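Myosin-17 (Arabidopsis thaliana, PDB 7KFL) is a plant class XI myosin whose globular tail, the cargo-binding domain described here, probably recognises cargo for transport along actin filaments. Local coordinates at residues K17-N22 / I58-T63; V73-L78 / K230-P235; N173-I178 / L378-S383; C265-G270 / D345-H350. All coordinates share one frame; numbering follows the deposited sequence.

Interaction 1 of 4, residues K17-N22 / I58-T63; sequences KCISQN and IQTIAT
This is a small helix-helix contact in the N-terminal part of the globular tail. Ile19 and Ser20, at the close of the N-terminal helix, meet Thr60 in the middle of helix 53-65. The methyl CG2 of Thr60 carries the contact. Thr60 CG2 lies 3.9 Å from Ile19 CD1. The same Thr60 CG2 is 3.7 Å from Ser20 OG. The Ile19 and Thr60 side chains cross at about a right angle. CG1 and CD1 of Ile19 both lie beside Thr60 CG2, and Ile19 CD1 also comes within 4.1 Å of Thr60 CB.

The torsion of Thr60 sorts its two branches. CG2 stands anti to the backbone N and faces Ile19 and Ser20. OG1 stands anti to the carbonyl carbon (chi1 -58°) and bonds to Arg56 O, one turn earlier in its own helix. Ser20 behaves in the same way, since its OG bonds to Val16 O. Each hydroxyl is thus satisfied by a carbonyl four residues back, and the two segments meet through van der Waals contact. The backbones come nearest at Ser20 and Thr60, with CA atoms 6.8 Å apart.

The buried side of the contact is at Ile19, and Ser20 lies at the exposed margin. Next to Thr60 in sequence, Ile61 packs on Trp77 of helix 71-89. On helix 53-65, Ile58 and Ala62 pack on helix 150-186. Helix 53-65 is therefore held between several partners, an arrangement typical of a largely helical bundle such as this myosin tail domain.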
loop_
_atom_site.group_PDB
_atom_site.type_symbol
_atom_site.label_atom_id
_atom_site.label_comp_id
_atom_site.label_asym_id
_atom_site.label_seq_id
_atom_site.Cartn_x
_atom_site.Cartn_y
_atom_site.Cartn_z
ATOM N N LYS A 17 -12.427 -15.954 23.556
ATOM C CA LYS A 17 -11.788 -15.303 24.732
ATOM C C LYS A 17 -10.261 -15.356 24.596
ATOM O O LYS A 17 -9.608 -14.392 25.037
ATOM C CB LYS A 17 -12.271 -15.951 26.033
ATOM C CG LYS A 17 -11.989 -15.164 27.310
ATOM C CD LYS A 17 -12.374 -13.688 27.267
ATOM C CE LYS A 17 -13.669 -13.386 26.532
ATOM N NZ LYS A 17 -13.945 -11.930 26.489
ATOM N N CYS A 18 -9.720 -16.422 23.997
ATOM C CA CYS A 18 -8.263 -16.605 23.751
ATOM C C CYS A 18 -7.783 -15.653 22.646
ATOM O O CYS A 18 -6.743 -14.995 22.852
ATOM C CB CYS A 18 -7.942 -18.047 23.381
ATOM S SG CYS A 18 -8.219 -19.204 24.748
ATOM N N ILE A 19 -8.506 -15.581 21.523
ATOM C CA ILE A 19 -8.107 -14.786 20.320
ATOM C C ILE A 19 -8.533 -13.319 20.489
ATOM O O ILE A 19 -8.119 -12.499 19.649
ATOM C CB ILE A 19 -8.648 -15.412 19.016
ATOM C CG1 ILE A 19 -10.177 -15.421 18.943
ATOM C CG2 ILE A 19 -8.070 -16.806 18.822
ATOM C CD1 ILE A 19 -10.723 -15.621 17.547
ATOM N N SER A 20 -9.316 -12.996 21.528
ATOM C CA SER A 20 -9.654 -11.603 21.934
ATOM C C SER A 20 -8.459 -10.962 22.652
ATOM O O SER A 20 -8.338 -9.725 22.601
ATOM C CB SER A 20 -10.890 -11.555 22.794
ATOM O OG SER A 20 -12.055 -11.780 22.014
ATOM N N GLN A 21 -7.623 -11.774 23.307
ATOM C CA GLN A 21 -6.381 -11.331 23.994
ATOM C C GLN A 21 -5.229 -11.262 22.985
ATOM O O GLN A 21 -5.324 -11.913 21.923
ATOM C CB GLN A 21 -5.999 -12.306 25.107
ATOM C CG GLN A 21 -7.034 -12.423 26.216
ATOM C CD GLN A 21 -6.760 -13.608 27.110
ATOM O OE1 GLN A 21 -5.694 -14.220 27.053
ATOM N NE2 GLN A 21 -7.727 -13.941 27.949
ATOM N N ASN A 22 -4.172 -10.518 23.320
ATOM C CA ASN A 22 -2.904 -10.484 22.546
ATOM C C ASN A 22 -2.130 -11.777 22.830
ATOM O O ASN A 22 -1.563 -11.897 23.934
ATOM C CB ASN A 22 -2.069 -9.242 22.868
ATOM C CG ASN A 22 -0.769 -9.178 22.093
ATOM O OD1 ASN A 22 -0.510 -10.005 21.218
ATOM N ND2 ASN A 22 0.059 -8.195 22.405
ATOM N N ILE A 58 -14.863 -14.493 12.722
ATOM C CA ILE A 58 -15.025 -13.308 11.828
ATOM C C ILE A 58 -15.513 -12.119 12.664
ATOM O O ILE A 58 -14.933 -11.024 12.520
ATOM C CB ILE A 58 -15.971 -13.625 10.651
ATOM C CG1 ILE A 58 -15.369 -14.663 9.699
ATOM C CG2 ILE A 58 -16.377 -12.357 9.910
ATOM C CD1 ILE A 58 -14.153 -14.188 8.932
ATOM N N GLN A 59 -16.531 -12.330 13.506
ATOM C CA GLN A 59 -17.134 -11.286 14.381
ATOM C C GLN A 59 -16.062 -10.714 15.317
ATOM O O GLN A 59 -16.042 -9.482 15.510
ATOM C CB GLN A 59 -18.306 -11.864 15.175
ATOM C CG GLN A 59 -19.565 -12.055 14.339
ATOM C CD GLN A 59 -20.571 -12.975 14.988
ATOM O OE1 GLN A 59 -20.407 -13.405 16.131
ATOM N NE2 GLN A 59 -21.631 -13.285 14.259
ATOM N N THR A 60 -15.206 -11.577 15.868
ATOM C CA THR A 60 -14.107 -11.210 16.803
ATOM C C THR A 60 -13.141 -10.254 16.092
ATOM O O THR A 60 -12.884 -9.161 16.642
ATOM C CB THR A 60 -13.410 -12.466 17.343
ATOM O OG1 THR A 60 -14.400 -13.262 17.996
ATOM C CG2 THR A 60 -12.284 -12.162 18.308
ATOM N N ILE A 61 -12.641 -10.646 14.914
ATOM C CA ILE A 61 -11.696 -9.833 14.090
ATOM C C ILE A 61 -12.386 -8.514 13.722
ATOM O O ILE A 61 -11.747 -7.461 13.850
ATOM C CB ILE A 61 -11.225 -10.600 12.836
ATOM C CG1 ILE A 61 -10.478 -11.887 13.196
ATOM C CG2 ILE A 61 -10.385 -9.700 11.940
ATOM C CD1 ILE A 61 -10.341 -12.862 12.045
ATOM N N ALA A 62 -13.646 -8.584 13.283
ATOM C CA ALA A 62 -14.473 -7.419 12.886
ATOM C C ALA A 62 -14.588 -6.435 14.058
ATOM O O ALA A 62 -14.417 -5.230 13.823
ATOM C CB ALA A 62 -15.829 -7.881 12.413
ATOM N N THR A 63 -14.850 -6.932 15.271
ATOM C CA THR A 63 -15.057 -6.104 16.492
ATOM C C THR A 63 -13.722 -5.500 16.953
ATOM O O THR A 63 -13.751 -4.421 17.579
ATOM C CB THR A 63 -15.703 -6.914 17.624
ATOM O OG1 THR A 63 -16.645 -7.828 17.065
ATOM C CG2 THR A 63 -16.399 -6.034 18.640
#

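Interaction 2 of 4, residues V73-L78 / K230-P235; sequences VLAYWL and KANNAP
A Schellman motif ends helix 205-231, and the turn it makes rests against helix 71-89. Asn232 lays its amide against Ala75 and Tyr76 of that helix. Asn232 OD1 lies 3.4 Å from Tyr76 CA. Asn232 ND2 lies 3.4 Å from Ala75 CB. The amide thus spans two successive residues of the helix. Asn232 OD1 also reaches the edge of the Tyr76 ring, close to the ring plane, 3.7 Å from Tyr76 CD1. The ring and amide planes are turned 74° apart. Tyr76 has CG anti to its own backbone N (chi1 -178°), which sets the ring so that CB and the CD1 edge lie beside Asn232 OD1.

Both ends of the amide have hydrogen-bond partners outside this pairing. Asn232 OD1 bonds to Tyr25 OH, and ND2 bonds to Leu228 O in the preceding helical turn. These two bonds would fix which way the amide is flipped. Asn232 O bonds to Ser79 OG, a second tie between the turn and helix 71-89.

In the motif, Asn233 is the C-prime residue, with positive phi (46°). Ala234 N reaches back to Met229 O, and Asn233 N makes a weak bond to Lys230 O. The chain then turns toward helix 236-260, for which Pro235 is the N-cap residue.

Beyond the turn the contact is apolar. Ala234 CB meets CD2 of Leu78 at 4.2 Å, in a buried position. Leu78 also packs on Leu163 of helix 150-186, and Ala75 packs on Leu228.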
loop_
_atom_site.group_PDB
_atom_site.type_symbol
_atom_site.label_atom_id
_atom_site.label_comp_id
_atom_site.label_asym_id
_atom_site.label_seq_id
_atom_site.Cartn_x
_atom_site.Cartn_y
_atom_site.Cartn_z
ATOM N N VAL A 73 -3.879 -3.117 16.266
ATOM C CA VAL A 73 -4.845 -4.250 16.129
ATOM C C VAL A 73 -4.976 -4.645 14.648
ATOM O O VAL A 73 -5.208 -5.845 14.388
ATOM C CB VAL A 73 -6.210 -3.915 16.767
ATOM C CG1 VAL A 73 -6.932 -2.786 16.048
ATOM C CG2 VAL A 73 -7.106 -5.139 16.864
ATOM N N LEU A 74 -4.829 -3.690 13.719
ATOM C CA LEU A 74 -4.891 -3.939 12.250
ATOM C C LEU A 74 -3.640 -4.696 11.793
ATOM O O LEU A 74 -3.791 -5.693 11.066
ATOM C CB LEU A 74 -5.024 -2.617 11.491
ATOM C CG LEU A 74 -6.447 -2.078 11.343
ATOM C CD1 LEU A 74 -6.425 -0.625 10.897
ATOM C CD2 LEU A 74 -7.252 -2.923 10.369
ATOM N N ALA A 75 -2.454 -4.223 12.182
ATOM C CA ALA A 75 -1.148 -4.851 11.864
ATOM C C ALA A 75 -1.127 -6.282 12.414
ATOM O O ALA A 75 -0.640 -7.190 11.702
ATOM C CB ALA A 75 -0.023 -4.018 12.430
ATOM N N TYR A 76 -1.659 -6.464 13.628
ATOM C CA TYR A 76 -1.779 -7.767 14.334
ATOM C C TYR A 76 -2.632 -8.727 13.501
ATOM O O TYR A 76 -2.177 -9.853 13.219
ATOM C CB TYR A 76 -2.383 -7.574 15.728
ATOM C CG TYR A 76 -2.498 -8.844 16.533
ATOM C CD1 TYR A 76 -1.375 -9.438 17.091
ATOM C CD2 TYR A 76 -3.723 -9.460 16.734
ATOM C CE1 TYR A 76 -1.467 -10.610 17.827
ATOM C CE2 TYR A 76 -3.832 -10.631 17.467
ATOM C CZ TYR A 76 -2.700 -11.209 18.016
ATOM O OH TYR A 76 -2.799 -12.363 18.738
ATOM N N TRP A 77 -3.832 -8.284 13.111
ATOM C CA TRP A 77 -4.844 -9.125 12.413
ATOM C C TRP A 77 -4.508 -9.275 10.925
ATOM O O TRP A 77 -5.019 -10.230 10.315
ATOM C CB TRP A 77 -6.261 -8.583 12.640
ATOM C CG TRP A 77 -6.833 -9.035 13.945
ATOM C CD1 TRP A 77 -7.266 -8.258 14.979
ATOM C CD2 TRP A 77 -6.991 -10.398 14.376
ATOM N NE1 TRP A 77 -7.703 -9.041 16.013
ATOM C CE2 TRP A 77 -7.544 -10.358 15.673
ATOM C CE3 TRP A 77 -6.727 -11.642 13.791
ATOM C CZ2 TRP A 77 -7.838 -11.518 16.387
ATOM C CZ3 TRP A 77 -7.022 -12.788 14.496
ATOM C CH2 TRP A 77 -7.569 -12.724 15.777
ATOM N N LEU A 78 -3.678 -8.394 10.362
ATOM C CA LEU A 78 -3.120 -8.589 8.997
ATOM C C LEU A 78 -2.202 -9.816 9.010
ATOM O O LEU A 78 -2.409 -10.720 8.177
ATOM C CB LEU A 78 -2.353 -7.342 8.549
ATOM C CG LEU A 78 -1.740 -7.443 7.153
ATOM C CD1 LEU A 78 -2.782 -7.154 6.086
ATOM C CD2 LEU A 78 -0.549 -6.511 7.006
ATOM N N LYS A 230 6.686 -4.791 10.932
ATOM C CA LYS A 230 7.876 -5.641 11.202
ATOM C C LYS A 230 7.747 -6.250 12.606
ATOM O O LYS A 230 8.078 -7.443 12.758
ATOM C CB LYS A 230 9.164 -4.829 11.030
ATOM C CG LYS A 230 9.511 -4.505 9.584
ATOM C CD LYS A 230 10.725 -3.620 9.430
ATOM C CE LYS A 230 12.017 -4.343 9.746
ATOM N NZ LYS A 230 13.201 -3.532 9.374
ATOM N N ALA A 231 7.258 -5.466 13.575
ATOM C CA ALA A 231 6.991 -5.884 14.972
ATOM C C ALA A 231 5.920 -6.980 14.999
ATOM O O ALA A 231 5.996 -7.852 15.886
ATOM C CB ALA A 231 6.557 -4.697 15.797
ATOM N N ASN A 232 4.960 -6.915 14.069
ATOM C CA ASN A 232 3.826 -7.870 13.939
ATOM C C ASN A 232 4.161 -8.938 12.890
ATOM O O ASN A 232 3.243 -9.685 12.501
ATOM C CB ASN A 232 2.524 -7.133 13.622
ATOM C CG ASN A 232 1.841 -6.605 14.864
ATOM O OD1 ASN A 232 1.336 -7.384 15.667
ATOM N ND2 ASN A 232 1.821 -5.293 15.038
ATOM N N ASN A 233 5.427 -9.022 12.464
ATOM C CA ASN A 233 5.942 -10.039 11.505
ATOM C C ASN A 233 4.980 -10.173 10.318
ATOM O O ASN A 233 4.699 -11.315 9.902
ATOM C CB ASN A 233 6.192 -11.377 12.202
ATOM C CG ASN A 233 7.418 -11.335 13.089
ATOM O OD1 ASN A 233 8.541 -11.365 12.594
ATOM N ND2 ASN A 233 7.215 -11.253 14.394
ATOM N N ALA A 234 4.502 -9.041 9.795
ATOM C CA ALA A 234 3.704 -8.959 8.551
ATOM C C ALA A 234 4.551 -9.514 7.409
ATOM O O ALA A 234 5.716 -9.142 7.280
ATOM C CB ALA A 234 3.289 -7.532 8.292
ATOM N N PRO A 235 4.016 -10.427 6.564
ATOM C CA PRO A 235 4.806 -11.034 5.493
ATOM C C PRO A 235 5.358 -9.961 4.557
ATOM O O PRO A 235 4.593 -9.170 4.011
ATOM C CB PRO A 235 3.826 -11.975 4.775
ATOM C CG PRO A 235 2.450 -11.490 5.191
ATOM C CD PRO A 235 2.627 -10.912 6.578
#

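Interaction 3 of 4, residues N173-I178 / L378-S383; sequences NLKKEI and LDDDSS
Lys175 reaches out from helix 150-186 and brings its ammonium group over the carboxylate of Asp380. Lys175 NZ lies 3.7 Å from Asp380 OD2, a long salt bridge. NZ stands above the carboxylate plane, over CG. Asp380 OD1 is therefore only slightly farther from Lys175 NZ, at 3.9 Å. The lysine chain is extended beyond CG, which carries NZ across to a loop whose backbone stays far off. The nearest CA atoms, those of Lys175 and Ser382, are 10.6 Å apart. With chi1 58°, Asp380 turns one carboxylate face to Lys175 NZ. Lys175 NZ also lies 4.0 Å from Asp381 O.

Next to this bridge the loop is braced by an Asx turn. Asp381 OD1 accepts from Ser383 N, which comes from above the carboxylate plane. Ser383 OG, 2.6 Å from Asp381 OD1, meets the syn lone pair of that oxygen.

The contact is partly open to solvent. Helix 236-260 accompanies it: Ile246 touches Lys175, and Ser248 touches Asp380 and bonds to Asp381 N. The loop, which joins helices 354-369 and 388-393, thus runs along helix 236-260 and is reached by Lys175 from helix 150-186.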
loop_
_atom_site.group_PDB
_atom_site.type_symbol
_atom_site.label_atom_id
_atom_site.label_comp_id
_atom_site.label_asym_id
_atom_site.label_seq_id
_atom_site.Cartn_x
_atom_site.Cartn_y
_atom_site.Cartn_z
ATOM N N ASN A 173 -5.097 4.543 6.214
ATOM C CA ASN A 173 -4.695 5.241 7.470
ATOM C C ASN A 173 -3.369 5.986 7.256
ATOM O O ASN A 173 -3.258 7.140 7.725
ATOM C CB ASN A 173 -4.554 4.287 8.661
ATOM C CG ASN A 173 -5.873 3.905 9.300
ATOM O OD1 ASN A 173 -6.936 4.355 8.877
ATOM N ND2 ASN A 173 -5.815 3.064 10.320
ATOM N N LEU A 174 -2.404 5.343 6.590
ATOM C CA LEU A 174 -1.075 5.926 6.259
ATOM C C LEU A 174 -1.257 7.076 5.257
ATOM O O LEU A 174 -0.611 8.123 5.456
ATOM C CB LEU A 174 -0.162 4.822 5.713
ATOM C CG LEU A 174 1.233 5.247 5.254
ATOM C CD1 LEU A 174 1.915 6.146 6.273
ATOM C CD2 LEU A 174 2.095 4.026 4.976
ATOM N N LYS A 175 -2.110 6.892 4.239
ATOM C CA LYS A 175 -2.472 7.931 3.233
ATOM C C LYS A 175 -3.005 9.181 3.948
ATOM O O LYS A 175 -2.577 10.289 3.585
ATOM C CB LYS A 175 -3.520 7.418 2.237
ATOM C CG LYS A 175 -2.990 6.525 1.121
ATOM C CD LYS A 175 -3.980 6.300 -0.011
ATOM C CE LYS A 175 -3.510 5.266 -1.017
ATOM N NZ LYS A 175 -4.479 5.079 -2.126
ATOM N N LYS A 176 -3.898 9.001 4.925
ATOM C CA LYS A 176 -4.560 10.096 5.688
ATOM C C LYS A 176 -3.527 10.847 6.540
ATOM O O LYS A 176 -3.728 12.056 6.777
ATOM C CB LYS A 176 -5.674 9.517 6.566
ATOM C CG LYS A 176 -6.414 10.510 7.454
ATOM C CD LYS A 176 -7.068 9.850 8.653
ATOM C CE LYS A 176 -8.500 10.287 8.883
ATOM N NZ LYS A 176 -9.239 9.313 9.725
ATOM N N GLU A 177 -2.476 10.158 6.995
ATOM C CA GLU A 177 -1.441 10.723 7.903
ATOM C C GLU A 177 -0.457 11.591 7.105
ATOM O O GLU A 177 -0.075 12.657 7.628
ATOM C CB GLU A 177 -0.712 9.605 8.649
ATOM C CG GLU A 177 0.030 10.094 9.881
ATOM C CD GLU A 177 0.687 9.000 10.703
ATOM O OE1 GLU A 177 -0.043 8.116 11.203
ATOM O OE2 GLU A 177 1.930 9.027 10.829
ATOM N N ILE A 178 -0.061 11.157 5.902
ATOM C CA ILE A 178 0.966 11.850 5.062
ATOM C C ILE A 178 0.287 12.796 4.064
ATOM O O ILE A 178 1.026 13.516 3.365
ATOM C CB ILE A 178 1.909 10.851 4.354
ATOM C CG1 ILE A 178 1.217 10.075 3.231
ATOM C CG2 ILE A 178 2.562 9.924 5.371
ATOM C CD1 ILE A 178 2.129 9.121 2.494
ATOM N N LEU A 378 -2.768 12.152 -13.010
ATOM C CA LEU A 378 -2.519 10.752 -12.579
ATOM C C LEU A 378 -3.564 10.352 -11.533
ATOM O O LEU A 378 -4.161 11.248 -10.897
ATOM C CB LEU A 378 -1.102 10.632 -12.010
ATOM C CG LEU A 378 0.036 11.012 -12.956
ATOM C CD1 LEU A 378 1.378 10.896 -12.253
ATOM C CD2 LEU A 378 0.026 10.149 -14.205
ATOM N N ASP A 379 -3.773 9.044 -11.379
ATOM C CA ASP A 379 -4.619 8.447 -10.314
ATOM C C ASP A 379 -3.783 7.394 -9.586
ATOM O O ASP A 379 -3.021 6.673 -10.262
ATOM C CB ASP A 379 -5.908 7.859 -10.893
ATOM C CG ASP A 379 -7.104 7.989 -9.967
ATOM O OD1 ASP A 379 -6.888 8.162 -8.747
ATOM O OD2 ASP A 379 -8.244 7.921 -10.473
ATOM N N ASP A 380 -3.912 7.328 -8.259
ATOM C CA ASP A 380 -3.178 6.362 -7.397
ATOM C C ASP A 380 -3.772 4.963 -7.592
ATOM O O ASP A 380 -4.835 4.849 -8.235
ATOM C CB ASP A 380 -3.211 6.786 -5.923
ATOM C CG ASP A 380 -4.606 6.943 -5.337
ATOM O OD1 ASP A 380 -5.501 6.150 -5.707
ATOM O OD2 ASP A 380 -4.789 7.862 -4.515
ATOM N N ASP A 381 -3.104 3.948 -7.040
ATOM C CA ASP A 381 -3.558 2.533 -7.034
ATOM C C ASP A 381 -4.279 2.264 -5.708
ATOM O O ASP A 381 -3.587 2.110 -4.683
ATOM C CB ASP A 381 -2.378 1.584 -7.249
ATOM C CG ASP A 381 -2.775 0.133 -7.445
ATOM O OD1 ASP A 381 -3.986 -0.127 -7.611
ATOM O OD2 ASP A 381 -1.867 -0.727 -7.433
ATOM N N SER A 382 -5.616 2.229 -5.729
ATOM C CA SER A 382 -6.474 1.928 -4.552
ATOM C C SER A 382 -7.054 0.514 -4.682
ATOM O O SER A 382 -7.944 0.167 -3.882
ATOM C CB SER A 382 -7.560 2.965 -4.383
ATOM O OG SER A 382 -8.663 2.698 -5.240
ATOM N N SER A 383 -6.553 -0.270 -5.642
ATOM C CA SER A 383 -6.942 -1.684 -5.884
ATOM C C SER A 383 -6.306 -2.587 -4.820
ATOM O O SER A 383 -5.361 -2.135 -4.156
ATOM C CB SER A 383 -6.539 -2.122 -7.269
ATOM O OG SER A 383 -5.148 -2.414 -7.322
#

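Interaction 4 of 4, residues C265-G270 / D345-H350; sequences CSFSNG and DKYGTH
Phe267 and Tyr347 form an oblique aromatic pair, with ring centroids 4.8 Å apart and planes at 44°. Phe267 CE1 lies over one face of the tyrosine ring, toward its rim. Phe267 CD1 lies 3.9 Å from Tyr347 CE1 and equally near Tyr347 CD1. Phe267 has CG anti to the backbone N (chi1 -168°), which carries its ring out from the start of helix 267-287 to the loop. On the other side of the ring, Phe267 CD2 comes 4.1 Å from Thr349 OG1. That hydroxyl bonds to Asp344 and to Tyr342, and the Phe267 side chain also touches both.

Aliphatic contact adds a second patch. The extended Lys346 chain passes Ser268, with Lys346 CD 3.7 Å from Ser268 CB.

The polar bonds lie around the contact. Lys346 NZ continues past Ser268 to a salt bridge with Glu271, one turn further along the helix. Asp344 OD1 accepts from the backbone N of both Lys346 and Tyr347, which would fix the bend of the loop. Ser266 is the N-cap of helix 267-287, and Ser266 OG accepts from Asn269 N at 3.3 Å.

Phe267 is buried, while Lys346 and Tyr347 are exposed. The result is a capped helix N-terminus of the DIL domain packed against the loop between helices 332-341 and 354-369.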
loop_
_atom_site.group_PDB
_atom_site.type_symbol
_atom_site.label_atom_id
_atom_site.label_comp_id
_atom_site.label_asym_id
_atom_site.label_seq_id
_atom_site.Cartn_x
_atom_site.Cartn_y
_atom_site.Cartn_z
ATOM N N CYS A 265 5.055 24.994 -10.726
ATOM C CA CYS A 265 5.696 24.782 -12.050
ATOM C C CYS A 265 6.807 25.823 -12.242
ATOM O O CYS A 265 6.733 26.610 -13.199
ATOM C CB CYS A 265 4.655 24.837 -13.161
ATOM S SG CYS A 265 5.052 23.755 -14.559
ATOM N N SER A 266 7.796 25.825 -11.343
ATOM C CA SER A 266 8.944 26.770 -11.329
ATOM C C SER A 266 10.252 25.996 -11.142
ATOM O O SER A 266 10.196 24.801 -10.795
ATOM C CB SER A 266 8.776 27.820 -10.260
ATOM O OG SER A 266 8.748 27.233 -8.967
ATOM N N PHE A 267 11.384 26.663 -11.370
ATOM C CA PHE A 267 12.740 26.098 -11.164
ATOM C C PHE A 267 12.956 25.851 -9.668
ATOM O O PHE A 267 13.368 24.731 -9.302
ATOM C CB PHE A 267 13.820 27.028 -11.718
ATOM C CG PHE A 267 15.178 26.382 -11.791
ATOM C CD1 PHE A 267 15.979 26.280 -10.663
ATOM C CD2 PHE A 267 15.643 25.846 -12.982
ATOM C CE1 PHE A 267 17.222 25.670 -10.731
ATOM C CE2 PHE A 267 16.887 25.240 -13.047
ATOM C CZ PHE A 267 17.673 25.150 -11.921
ATOM N N SER A 268 12.674 26.866 -8.844
ATOM C CA SER A 268 12.890 26.862 -7.371
ATOM C C SER A 268 12.090 25.724 -6.727
ATOM O O SER A 268 12.621 25.087 -5.794
ATOM C CB SER A 268 12.546 28.198 -6.754
ATOM O OG SER A 268 11.140 28.367 -6.648
ATOM N N ASN A 269 10.867 25.472 -7.207
ATOM C CA ASN A 269 9.990 24.393 -6.678
ATOM C C ASN A 269 10.492 23.032 -7.178
ATOM O O ASN A 269 10.284 22.032 -6.463
ATOM C CB ASN A 269 8.516 24.607 -7.025
ATOM C CG ASN A 269 7.611 23.772 -6.143
ATOM O OD1 ASN A 269 7.573 23.969 -4.930
ATOM N ND2 ASN A 269 6.911 22.816 -6.729
ATOM N N GLY A 270 11.118 22.994 -8.358
ATOM C CA GLY A 270 11.808 21.799 -8.880
ATOM C C GLY A 270 12.922 21.365 -7.943
ATOM O O GLY A 270 13.006 20.158 -7.641
ATOM N N ASP A 345 11.372 33.249 -11.221
ATOM C CA ASP A 345 11.684 34.566 -10.601
ATOM C C ASP A 345 12.916 34.433 -9.696
ATOM O O ASP A 345 13.093 35.298 -8.816
ATOM C CB ASP A 345 10.490 35.107 -9.806
ATOM C CG ASP A 345 9.410 35.736 -10.667
ATOM O OD1 ASP A 345 9.261 35.304 -11.829
ATOM O OD2 ASP A 345 8.727 36.652 -10.165
ATOM N N LYS A 346 13.737 33.398 -9.904
ATOM C CA LYS A 346 14.951 33.120 -9.090
ATOM C C LYS A 346 16.192 33.228 -9.981
ATOM O O LYS A 346 17.079 34.031 -9.643
ATOM C CB LYS A 346 14.850 31.742 -8.428
ATOM C CG LYS A 346 15.933 31.448 -7.400
ATOM C CD LYS A 346 15.707 30.174 -6.624
ATOM C CE LYS A 346 16.886 29.807 -5.747
ATOM N NZ LYS A 346 16.787 28.414 -5.251
ATOM N N TYR A 347 16.247 32.444 -11.064
ATOM C CA TYR A 347 17.372 32.397 -12.037
ATOM C C TYR A 347 16.994 33.107 -13.346
ATOM O O TYR A 347 17.914 33.428 -14.123
ATOM C CB TYR A 347 17.779 30.950 -12.322
ATOM C CG TYR A 347 18.354 30.209 -11.142
ATOM C CD1 TYR A 347 17.542 29.775 -10.105
ATOM C CD2 TYR A 347 19.709 29.926 -11.063
ATOM C CE1 TYR A 347 18.059 29.089 -9.019
ATOM C CE2 TYR A 347 20.243 29.240 -9.983
ATOM C CZ TYR A 347 19.415 28.821 -8.956
ATOM O OH TYR A 347 19.928 28.144 -7.888
ATOM N N GLY A 348 15.697 33.326 -13.593
ATOM C CA GLY A 348 15.182 33.991 -14.806
ATOM C C GLY A 348 15.421 33.175 -16.069
ATOM O O GLY A 348 15.486 33.787 -17.156
ATOM N N THR A 349 15.545 31.849 -15.945
ATOM C CA THR A 349 15.725 30.907 -17.085
ATOM C C THR A 349 14.382 30.738 -17.802
ATOM O O THR A 349 13.337 30.840 -17.128
ATOM C CB THR A 349 16.294 29.556 -16.627
ATOM O OG1 THR A 349 15.380 28.964 -15.703
ATOM C CG2 THR A 349 17.660 29.677 -15.988
ATOM N N HIS A 350 14.416 30.498 -19.116
ATOM C CA HIS A 350 13.212 30.355 -19.980
ATOM C C HIS A 350 12.853 28.872 -20.126
ATOM O O HIS A 350 13.650 28.015 -19.688
ATOM C CB HIS A 350 13.431 31.037 -21.339
ATOM C CG HIS A 350 13.750 32.491 -21.238
ATOM N ND1 HIS A 350 14.558 33.135 -22.155
ATOM C CD2 HIS A 350 13.394 33.422 -20.326
ATOM C CE1 HIS A 350 14.677 34.403 -21.817
ATOM N NE2 HIS A 350 13.974 34.603 -20.696
#

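Overall arrangement
Interaction 1 closes the first loop from the N terminus and joins helices 4-20 and 53-65. Interaction 2 opens on the next helix, 71-89, and closes a long loop at the end of helix 205-231. The two touch where Trp77 meets Ile19 and Ile61. Interaction 3 opens on helix 150-186, before interaction 2 has closed, so these two cross. They touch at Leu74 and Asn173. Interaction 3 closes near the C terminus, and interaction 4 falls entirely within its span. Interaction 4 lies at the far end of the elongated domain, about 56 Å from interaction 1, centre to centre. Interaction 3 ties the returning C-terminal loop to the middle.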